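Long-range contacts in dihydroxyacetone kinase (Citrobacter freundii, PDB 1UN8), which catalyses the ATP-dependent phosphorylation of dihydroxyacetone to dihydroxyacetone phosphate in glycerol fermentation, working as a homodimer that needs divalent metal ions: residues L46-G57 / V98-K109; V454-K465 / I478-L489. All coordinates share one frame; numbering follows the deposited sequence.

Contact 1: residues L46-G57 / V98-K109; sequences LNKNNVAVISGG and VTGEAGCLLIVK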
loop_
_atom_site.group_PDB
_atom_site.type_symbol
_atom_site.label_atom_id
_atom_site.label_comp_id
_atom_site.label_asym_id
_atom_site.label_seq_id
_atom_site.Cartn_x
_atom_site.Cartn_y
_atom_site.Cartn_z
ATOM N N LEU A 46 24.716 -6.336 -15.881
ATOM C CA LEU A 46 24.673 -7.226 -17.032
ATOM C C LEU A 46 25.837 -8.199 -17.183
ATOM O O LEU A 46 26.958 -7.802 -17.504
ATOM C CB LEU A 46 24.531 -6.429 -18.321
ATOM C CG LEU A 46 23.134 -6.518 -18.936
ATOM C CD1 LEU A 46 23.196 -6.080 -20.390
ATOM C CD2 LEU A 46 22.627 -7.954 -18.847
ATOM N N ASN A 47 25.556 -9.479 -16.944
ATOM C CA ASN A 47 26.552 -10.535 -17.086
ATOM C C ASN A 47 26.040 -11.561 -18.088
ATOM O O ASN A 47 25.541 -12.623 -17.706
ATOM C CB ASN A 47 26.824 -11.225 -15.744
ATOM C CG ASN A 47 27.769 -12.418 -15.884
ATOM O OD1 ASN A 47 28.395 -12.615 -16.931
ATOM N ND2 ASN A 47 27.879 -13.214 -14.824
ATOM N N LYS A 48 26.174 -11.240 -19.373
ATOM C CA LYS A 48 25.707 -12.123 -20.438
ATOM C C LYS A 48 26.274 -13.550 -20.445
ATOM O O LYS A 48 25.924 -14.354 -21.310
ATOM C CB LYS A 48 25.955 -11.466 -21.794
ATOM C CG LYS A 48 25.281 -10.120 -21.936
ATOM C CD LYS A 48 25.435 -9.567 -23.340
ATOM C CE LYS A 48 24.884 -8.159 -23.413
ATOM N NZ LYS A 48 24.980 -7.600 -24.782
ATOM N N ASN A 49 27.145 -13.878 -19.498
ATOM C CA ASN A 49 27.695 -15.228 -19.448
ATOM C C ASN A 49 26.634 -16.135 -18.859
ATOM O O ASN A 49 26.598 -17.332 -19.141
ATOM C CB ASN A 49 28.965 -15.289 -18.591
ATOM C CG ASN A 49 30.156 -14.670 -19.280
ATOM O OD1 ASN A 49 30.375 -14.895 -20.474
ATOM N ND2 ASN A 49 30.939 -13.892 -18.534
ATOM N N ASN A 50 25.778 -15.555 -18.022
ATOM C CA ASN A 50 24.687 -16.301 -17.418
ATOM C C ASN A 50 23.440 -16.161 -18.274
ATOM O O ASN A 50 23.346 -15.271 -19.124
ATOM C CB ASN A 50 24.391 -15.796 -16.005
ATOM C CG ASN A 50 25.399 -16.297 -14.986
ATOM O OD1 ASN A 50 25.899 -17.425 -15.094
ATOM N ND2 ASN A 50 25.691 -15.474 -13.977
ATOM N N VAL A 51 22.483 -17.053 -18.062
ATOM C CA VAL A 51 21.243 -17.011 -18.821
ATOM C C VAL A 51 20.405 -15.819 -18.387
ATOM O O VAL A 51 20.272 -15.539 -17.200
ATOM C CB VAL A 51 20.424 -18.300 -18.623
ATOM C CG1 VAL A 51 19.022 -18.121 -19.197
ATOM C CG2 VAL A 51 21.132 -19.474 -19.302
ATOM N N ALA A 52 19.853 -15.108 -19.358
ATOM C CA ALA A 52 19.020 -13.959 -19.062
ATOM C C ALA A 52 17.582 -14.395 -18.756
ATOM O O ALA A 52 17.027 -15.269 -19.428
ATOM C CB ALA A 52 19.032 -12.993 -20.247
ATOM N N VAL A 53 16.990 -13.793 -17.730
ATOM C CA VAL A 53 15.609 -14.087 -17.365
ATOM C C VAL A 53 14.800 -12.802 -17.576
ATOM O O VAL A 53 14.831 -11.893 -16.735
ATOM C CB VAL A 53 15.497 -14.517 -15.885
ATOM C CG1 VAL A 53 14.061 -14.865 -15.534
ATOM C CG2 VAL A 53 16.412 -15.705 -15.611
ATOM N N ILE A 54 14.069 -12.717 -18.679
ATOM C CA ILE A 54 13.281 -11.521 -19.011
ATOM C C ILE A 54 11.802 -11.704 -18.668
ATOM O O ILE A 54 11.256 -12.813 -18.797
ATOM C CB ILE A 54 13.384 -11.174 -20.508
ATOM C CG1 ILE A 54 14.738 -10.531 -20.814
ATOM C CG2 ILE A 54 12.243 -10.258 -20.921
ATOM C CD1 ILE A 54 15.021 -10.378 -22.292
ATOM N N SER A 55 11.165 -10.623 -18.236
ATOM C CA SER A 55 9.746 -10.668 -17.936
ATOM C C SER A 55 9.098 -9.346 -18.326
ATOM O O SER A 55 9.682 -8.542 -19.062
ATOM C CB SER A 55 9.510 -10.943 -16.454
ATOM O OG SER A 55 8.160 -11.299 -16.215
ATOM N N GLY A 56 7.890 -9.120 -17.819
ATOM C CA GLY A 56 7.193 -7.891 -18.142
ATOM C C GLY A 56 5.720 -8.110 -18.407
ATOM O O GLY A 56 5.107 -9.045 -17.871
ATOM N N GLY A 57 5.153 -7.231 -19.227
ATOM C CA GLY A 57 3.740 -7.293 -19.539
ATOM C C GLY A 57 3.157 -5.911 -19.299
ATOM O O GLY A 57 3.904 -4.945 -19.113
ATOM N N VAL A 98 20.194 -7.926 -23.809
ATOM C CA VAL A 98 20.781 -8.562 -22.638
ATOM C C VAL A 98 21.064 -10.042 -22.770
ATOM O O VAL A 98 21.483 -10.682 -21.799
ATOM C CB VAL A 98 19.856 -8.384 -21.407
ATOM C CG1 VAL A 98 19.569 -6.920 -21.183
ATOM C CG2 VAL A 98 18.549 -9.148 -21.616
ATOM N N THR A 99 20.832 -10.596 -23.954
ATOM C CA THR A 99 21.048 -12.021 -24.149
ATOM C C THR A 99 22.350 -12.356 -24.863
ATOM O O THR A 99 22.645 -11.820 -25.937
ATOM C CB THR A 99 19.876 -12.656 -24.932
ATOM O OG1 THR A 99 18.645 -12.340 -24.274
ATOM C CG2 THR A 99 20.022 -14.178 -24.984
ATOM N N GLY A 100 23.118 -13.249 -24.237
ATOM C CA GLY A 100 24.377 -13.718 -24.789
ATOM C C GLY A 100 24.179 -15.138 -25.296
ATOM O O GLY A 100 23.047 -15.619 -25.387
ATOM N N GLU A 101 25.269 -15.823 -25.621
ATOM C CA GLU A 101 25.165 -17.182 -26.133
ATOM C C GLU A 101 24.402 -18.114 -25.204
ATOM O O GLU A 101 23.784 -19.074 -25.655
ATOM C CB GLU A 101 26.560 -17.748 -26.410
ATOM C CG GLU A 101 27.016 -17.569 -27.853
ATOM C CD GLU A 101 28.507 -17.840 -28.036
ATOM O OE1 GLU A 101 29.325 -16.987 -27.610
ATOM O OE2 GLU A 101 28.860 -18.907 -28.599
ATOM N N ALA A 102 24.433 -17.822 -23.909
ATOM C CA ALA A 102 23.752 -18.660 -22.926
ATOM C C ALA A 102 22.239 -18.717 -23.144
ATOM O O ALA A 102 21.573 -19.651 -22.680
ATOM C CB ALA A 102 24.057 -18.157 -21.513
ATOM N N GLY A 103 21.701 -17.722 -23.849
ATOM C CA GLY A 103 20.271 -17.680 -24.103
ATOM C C GLY A 103 19.468 -17.004 -22.995
ATOM O O GLY A 103 20.016 -16.596 -21.960
ATOM N N CYS A 104 18.160 -16.884 -23.211
ATOM C CA CYS A 104 17.281 -16.260 -22.229
ATOM C C CYS A 104 15.950 -16.977 -22.082
ATOM O O CYS A 104 15.438 -17.598 -23.022
ATOM C CB CYS A 104 16.992 -14.811 -22.604
ATOM S SG CYS A 104 15.897 -14.662 -24.018
ATOM N N LEU A 105 15.400 -16.874 -20.877
ATOM C CA LEU A 105 14.115 -17.463 -20.548
ATOM C C LEU A 105 13.092 -16.339 -20.396
ATOM O O LEU A 105 13.269 -15.431 -19.574
ATOM C CB LEU A 105 14.215 -18.238 -19.236
ATOM C CG LEU A 105 12.871 -18.552 -18.586
ATOM C CD1 LEU A 105 12.074 -19.444 -19.530
ATOM C CD2 LEU A 105 13.070 -19.224 -17.229
ATOM N N LEU A 106 12.045 -16.373 -21.211
ATOM C CA LEU A 106 10.989 -15.371 -21.106
ATOM C C LEU A 106 9.957 -15.945 -20.117
ATOM O O LEU A 106 9.492 -17.077 -20.284
ATOM C CB LEU A 106 10.324 -15.131 -22.465
ATOM C CG LEU A 106 11.191 -14.652 -23.637
ATOM C CD1 LEU A 106 10.322 -14.503 -24.884
ATOM C CD2 LEU A 106 11.885 -13.340 -23.301
ATOM N N ILE A 107 9.635 -15.197 -19.063
ATOM C CA ILE A 107 8.638 -15.641 -18.102
ATOM C C ILE A 107 7.395 -14.779 -18.379
ATOM O O ILE A 107 7.394 -13.558 -18.131
ATOM C CB ILE A 107 9.108 -15.421 -16.659
ATOM C CG1 ILE A 107 10.437 -16.163 -16.429
ATOM C CG2 ILE A 107 8.009 -15.903 -15.674
ATOM C CD1 ILE A 107 10.410 -17.189 -15.331
ATOM N N VAL A 108 6.341 -15.407 -18.892
ATOM C CA VAL A 108 5.124 -14.679 -19.238
ATOM C C VAL A 108 3.857 -15.074 -18.478
ATOM O O VAL A 108 3.518 -16.252 -18.394
ATOM C CB VAL A 108 4.840 -14.818 -20.743
ATOM C CG1 VAL A 108 3.573 -14.074 -21.117
ATOM C CG2 VAL A 108 6.019 -14.277 -21.525
ATOM N N LYS A 109 3.153 -14.075 -17.941
ATOM C CA LYS A 109 1.900 -14.318 -17.220
ATOM C C LYS A 109 0.871 -14.730 -18.273
ATOM O O LYS A 109 0.893 -14.229 -19.394
ATOM C CB LYS A 109 1.457 -13.056 -16.465
ATOM C CG LYS A 109 2.412 -12.659 -15.337
ATOM C CD LYS A 109 1.847 -11.556 -14.426
ATOM C CE LYS A 109 1.486 -10.284 -15.189
ATOM N NZ LYS A 109 2.602 -9.748 -16.007
HETATM O O HOH W 1 22.309 -14.895 -21.812
HETATM O O HOH W 2 3.662 -11.210 -18.574
#
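The side chain of V98, the last residue of helix 88-98, meets L46, A52 and I54, and the aliphatic part of K48 runs along its backbone. Its CG2 branch reaches the tip of I54 (CD1 of I54 to CG2 of V98, 3.8 Å) and also the methyl group of A52, while L46 comes across it at nearly a right angle, with both leucine methyls on its CB and CG1. I54 has CG1 anti to its carbonyl carbon (chi1 -76°), which sends CD1 toward V98; the CB and CG2 of the same residue lie beside CD2 of L106, the two side chains pointing the same way. A52 and C104 join this face of the sheet with their CB atoms 3.6 Å apart, and I95 of the helix packs on I54, C104 and L106. On the other face CG1 of V53 touches CG1 of I107 at 4.0 Å, and helix 172-184 lies against V51 and L105.

Between these side chains the backbones pair in parallel. A52 bonds G103 and L105, I54 bonds L105 and I107, and the bond from N of I107 to O of I54 is nearly straight (169° at the hydrogen). Farther along, OG of S55 donates to O of I107 (3.1 Å). Each end of the pairing carries a water: one links O of N50 with N of G100 and O of G103, the other joins O of G56 to N and NZ of K109. NZ of K109, a substrate-binding residue, also bonds H65, and the bends at chi3 and chi4 curl its chain back toward G56.

Neighbouring parallel strands with a helix leading into the second are characteristic of an alpha/beta sheet; here their C-terminal ends run into the dihydroxyacetone site of the DhaK domain.

Contact 2: residues V454-K465 / I478-L489; sequences VEALNTGLAQMK and IDALQPALTSLL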
loop_
_atom_site.group_PDB
_atom_site.type_symbol
_atom_site.label_atom_id
_atom_site.label_comp_id
_atom_site.label_asym_id
_atom_site.label_seq_id
_atom_site.Cartn_x
_atom_site.Cartn_y
_atom_site.Cartn_z
ATOM N N VAL A 454 -0.646 27.554 47.263
ATOM C CA VAL A 454 -0.709 28.379 46.068
ATOM C C VAL A 454 0.330 27.973 45.027
ATOM O O VAL A 454 0.068 28.012 43.828
ATOM C CB VAL A 454 -0.539 29.876 46.423
ATOM C CG1 VAL A 454 -0.421 30.724 45.162
ATOM C CG2 VAL A 454 -1.736 30.331 47.236
ATOM N N GLU A 455 1.513 27.587 45.477
ATOM C CA GLU A 455 2.553 27.171 44.547
ATOM C C GLU A 455 2.131 25.894 43.840
ATOM O O GLU A 455 2.280 25.768 42.622
ATOM C CB GLU A 455 3.867 26.937 45.291
ATOM C CG GLU A 455 4.947 27.934 44.934
ATOM C CD GLU A 455 5.973 28.101 46.039
ATOM O OE1 GLU A 455 6.660 27.104 46.377
ATOM O OE2 GLU A 455 6.087 29.240 46.561
ATOM N N ALA A 456 1.600 24.953 44.618
ATOM C CA ALA A 456 1.162 23.672 44.081
ATOM C C ALA A 456 0.013 23.871 43.090
ATOM O O ALA A 456 -0.005 23.256 42.018
ATOM C CB ALA A 456 0.736 22.745 45.226
ATOM N N LEU A 457 -0.934 24.735 43.449
ATOM C CA LEU A 457 -2.079 25.012 42.593
ATOM C C LEU A 457 -1.634 25.602 41.268
ATOM O O LEU A 457 -2.225 25.318 40.232
ATOM C CB LEU A 457 -3.055 25.964 43.284
ATOM C CG LEU A 457 -3.856 25.357 44.442
ATOM C CD1 LEU A 457 -4.736 26.419 45.092
ATOM C CD2 LEU A 457 -4.705 24.202 43.922
ATOM N N ASN A 458 -0.585 26.418 41.306
ATOM C CA ASN A 458 -0.057 27.024 40.095
ATOM C C ASN A 458 0.639 25.995 39.239
ATOM O O ASN A 458 0.597 26.080 38.019
ATOM C CB ASN A 458 0.923 28.137 40.429
ATOM C CG ASN A 458 0.353 29.508 40.137
ATOM O OD1 ASN A 458 0.174 29.887 38.979
ATOM N ND2 ASN A 458 0.051 30.256 41.193
ATOM N N THR A 459 1.298 25.026 39.869
ATOM C CA THR A 459 1.965 23.979 39.109
ATOM C C THR A 459 0.862 23.164 38.434
ATOM O O THR A 459 1.005 22.743 37.282
ATOM C CB THR A 459 2.813 23.064 40.024
ATOM O OG1 THR A 459 3.932 23.801 40.526
ATOM C CG2 THR A 459 3.325 21.844 39.254
ATOM N N GLY A 460 -0.241 22.964 39.156
ATOM C CA GLY A 460 -1.369 22.229 38.603
ATOM C C GLY A 460 -1.865 22.919 37.341
ATOM O O GLY A 460 -2.135 22.268 36.312
ATOM N N LEU A 461 -1.976 24.247 37.424
ATOM C CA LEU A 461 -2.418 25.070 36.302
ATOM C C LEU A 461 -1.443 24.944 35.136
ATOM O O LEU A 461 -1.842 24.742 33.994
ATOM C CB LEU A 461 -2.501 26.531 36.735
ATOM C CG LEU A 461 -2.921 27.514 35.644
ATOM C CD1 LEU A 461 -4.304 27.164 35.135
ATOM C CD2 LEU A 461 -2.894 28.930 36.204
ATOM N N ALA A 462 -0.158 25.071 35.443
ATOM C CA ALA A 462 0.902 24.972 34.445
ATOM C C ALA A 462 0.842 23.646 33.674
ATOM O O ALA A 462 1.039 23.609 32.461
ATOM C CB ALA A 462 2.267 25.112 35.131
ATOM N N GLN A 463 0.581 22.557 34.392
ATOM C CA GLN A 463 0.501 21.249 33.762
ATOM C C GLN A 463 -0.788 21.140 32.955
ATOM O O GLN A 463 -0.811 20.562 31.869
ATOM C CB GLN A 463 0.577 20.150 34.828
ATOM C CG GLN A 463 1.934 20.098 35.507
ATOM C CD GLN A 463 3.068 20.001 34.495
ATOM O OE1 GLN A 463 3.730 20.996 34.193
ATOM N NE2 GLN A 463 3.313 18.792 33.984
ATOM N N MET A 464 -1.861 21.710 33.481
ATOM C CA MET A 464 -3.124 21.665 32.777
ATOM C C MET A 464 -2.951 22.382 31.430
ATOM O O MET A 464 -3.474 21.946 30.401
ATOM C CB MET A 464 -4.205 22.328 33.627
ATOM C CG MET A 464 -5.598 22.238 33.052
ATOM S SD MET A 464 -6.839 22.380 34.349
ATOM C CE MET A 464 -6.544 24.048 34.898
ATOM N N LYS A 465 -2.182 23.466 31.431
ATOM C CA LYS A 465 -1.959 24.229 30.202
ATOM C C LYS A 465 -1.074 23.494 29.207
ATOM O O LYS A 465 -1.326 23.515 28.005
ATOM C CB LYS A 465 -1.336 25.594 30.523
ATOM C CG LYS A 465 -2.247 26.499 31.342
ATOM C CD LYS A 465 -1.536 27.760 31.813
ATOM C CE LYS A 465 -1.094 28.617 30.643
ATOM N NZ LYS A 465 -0.575 29.930 31.115
ATOM N N ILE A 478 -9.262 28.409 32.559
ATOM C CA ILE A 478 -7.948 29.010 32.728
ATOM C C ILE A 478 -8.053 30.529 32.826
ATOM O O ILE A 478 -7.353 31.159 33.625
ATOM C CB ILE A 478 -7.019 28.659 31.537
ATOM C CG1 ILE A 478 -6.893 27.136 31.397
ATOM C CG2 ILE A 478 -5.648 29.295 31.733
ATOM C CD1 ILE A 478 -6.303 26.450 32.597
ATOM N N ASP A 479 -8.935 31.115 32.016
ATOM C CA ASP A 479 -9.111 32.565 32.004
ATOM C C ASP A 479 -9.474 33.189 33.346
ATOM O O ASP A 479 -9.268 34.384 33.556
ATOM C CB ASP A 479 -10.154 32.958 30.965
ATOM C CG ASP A 479 -9.858 32.365 29.617
ATOM O OD1 ASP A 479 -8.824 32.737 29.030
ATOM O OD2 ASP A 479 -10.651 31.540 29.129
ATOM N N ALA A 480 -10.011 32.382 34.250
ATOM C CA ALA A 480 -10.375 32.874 35.564
ATOM C C ALA A 480 -9.399 32.316 36.605
ATOM O O ALA A 480 -9.049 32.999 37.568
ATOM C CB ALA A 480 -11.820 32.455 35.904
ATOM N N LEU A 481 -8.947 31.082 36.392
ATOM C CA LEU A 481 -8.038 30.422 37.327
ATOM C C LEU A 481 -6.682 31.102 37.443
ATOM O O LEU A 481 -6.234 31.420 38.541
ATOM C CB LEU A 481 -7.822 28.961 36.926
ATOM C CG LEU A 481 -7.800 27.885 38.020
ATOM C CD1 LEU A 481 -6.790 26.833 37.626
ATOM C CD2 LEU A 481 -7.453 28.462 39.369
ATOM N N GLN A 482 -6.027 31.315 36.312
ATOM C CA GLN A 482 -4.711 31.942 36.313
ATOM C C GLN A 482 -4.704 33.281 37.041
ATOM O O GLN A 482 -3.887 33.502 37.929
ATOM C CB GLN A 482 -4.211 32.132 34.883
ATOM C CG GLN A 482 -2.791 32.620 34.819
ATOM C CD GLN A 482 -1.996 31.919 33.743
ATOM O OE1 GLN A 482 -2.280 32.052 32.547
ATOM N NE2 GLN A 482 -0.993 31.154 34.163
ATOM N N PRO A 483 -5.619 34.193 36.669
ATOM C CA PRO A 483 -5.672 35.498 37.328
ATOM C C PRO A 483 -5.742 35.321 38.836
ATOM O O PRO A 483 -5.010 35.977 39.580
ATOM C CB PRO A 483 -6.950 36.115 36.760
ATOM C CG PRO A 483 -7.018 35.540 35.394
ATOM C CD PRO A 483 -6.661 34.096 35.627
ATOM N N ALA A 484 -6.618 34.414 39.266
ATOM C CA ALA A 484 -6.814 34.127 40.680
ATOM C C ALA A 484 -5.558 33.573 41.329
ATOM O O ALA A 484 -5.171 34.016 42.411
ATOM C CB ALA A 484 -7.971 33.147 40.859
ATOM N N LEU A 485 -4.919 32.606 40.677
ATOM C CA LEU A 485 -3.716 32.011 41.243
ATOM C C LEU A 485 -2.572 33.008 41.269
ATOM O O LEU A 485 -1.692 32.942 42.134
ATOM C CB LEU A 485 -3.314 30.750 40.475
ATOM C CG LEU A 485 -4.307 29.593 40.653
ATOM C CD1 LEU A 485 -3.754 28.338 40.022
ATOM C CD2 LEU A 485 -4.574 29.363 42.135
ATOM N N THR A 486 -2.585 33.942 40.330
ATOM C CA THR A 486 -1.544 34.951 40.304
ATOM C C THR A 486 -1.838 35.944 41.426
ATOM O O THR A 486 -0.931 36.361 42.150
ATOM C CB THR A 486 -1.507 35.675 38.960
ATOM O OG1 THR A 486 -1.159 34.739 37.935
ATOM C CG2 THR A 486 -0.477 36.782 38.978
ATOM N N SER A 487 -3.107 36.308 41.584
ATOM C CA SER A 487 -3.483 37.236 42.640
ATOM C C SER A 487 -3.015 36.696 43.995
ATOM O O SER A 487 -2.384 37.412 44.776
ATOM C CB SER A 487 -4.997 37.430 42.659
ATOM O OG SER A 487 -5.382 38.331 43.679
ATOM N N LEU A 488 -3.316 35.427 44.254
ATOM C CA LEU A 488 -2.946 34.783 45.504
ATOM C C LEU A 488 -1.438 34.668 45.698
ATOM O O LEU A 488 -0.951 34.684 46.822
ATOM C CB LEU A 488 -3.587 33.397 45.579
ATOM C CG LEU A 488 -5.110 33.404 45.727
ATOM C CD1 LEU A 488 -5.671 32.006 45.555
ATOM C CD2 LEU A 488 -5.473 33.957 47.091
ATOM N N LEU A 489 -0.700 34.557 44.603
ATOM C CA LEU A 489 0.750 34.430 44.679
ATOM C C LEU A 489 1.380 35.706 45.231
ATOM O O LEU A 489 2.477 35.679 45.790
ATOM C CB LEU A 489 1.315 34.126 43.292
ATOM C CG LEU A 489 2.629 33.340 43.236
ATOM C CD1 LEU A 489 2.494 32.053 44.040
ATOM C CD2 LEU A 489 2.979 33.036 41.783
#
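L461 is the knob of this helix pair, seated in a hole formed by I478, L481, Q482 and L485. With CG anti to the backbone N (chi1 179°), its two methyls part: CD1 meets CD1 of I478 at 3.3 Å and CD1 of L481, whereas CD2 rests over CA of Q482 at 3.5 Å. M464 closes the same end, its chain bent at chi3 so that CE arrives at CD1 of I478. One turn further along the second helix, L485 fits between L457 and L461, its CD1 lying 3.4 Å from O of L457 and its CD2 against CB of L457.

N458 slides past L485 in the opposite direction and gives a weak hydrogen bond from ND2 to O of L485 (3.3 Å); a second weak bond, to O of V454, ties the same amide back to its own helix. Beyond it V454 splits its branches, CG1 on CD1 of L489 (3.4 Å) and CG2 on CB of L488. At the other end NZ of K465 approaches the amide of Q482 and forms a long, weak ion pair with D471.

Outside this shell, F439 of helix 430-448 touches L457, and helix 534-547 supports L481 through L539 and L488 through F543. L457 also contacts the bound phospholipid, and N of I478 bonds OG1 of T476, an ATP-binding residue.

The segment axes are 9.8 Å apart and nearly antiparallel, at 153°. Such antiparallel neighbours, joined by a knob-into-hole fit, belong to the eight-helix barrel of the DhaL domain, whose interior holds the lipid.

In the fold
The two contacts occupy different domains on opposite sides of the chain's centre, with contact centres about 75 Å apart and nearest atoms about 55 Å apart. Contact 1 comes first along the chain and closes before contact 2 opens. It joins two adjacent interior strands, 52-59 and 104-109, of a six-stranded mixed sheet in the substrate-binding DhaK domain; contact 2 pairs helices 453-468 and 478-490 of the all-helical, ATP-binding DhaL domain. Substrate and nucleotide sites of one chain are therefore far apart. Q463 of helix 453-468 hydrogen-bonds E123 of the second subunit, consistent with the DhaL domain of one subunit serving the DhaK domain of the other.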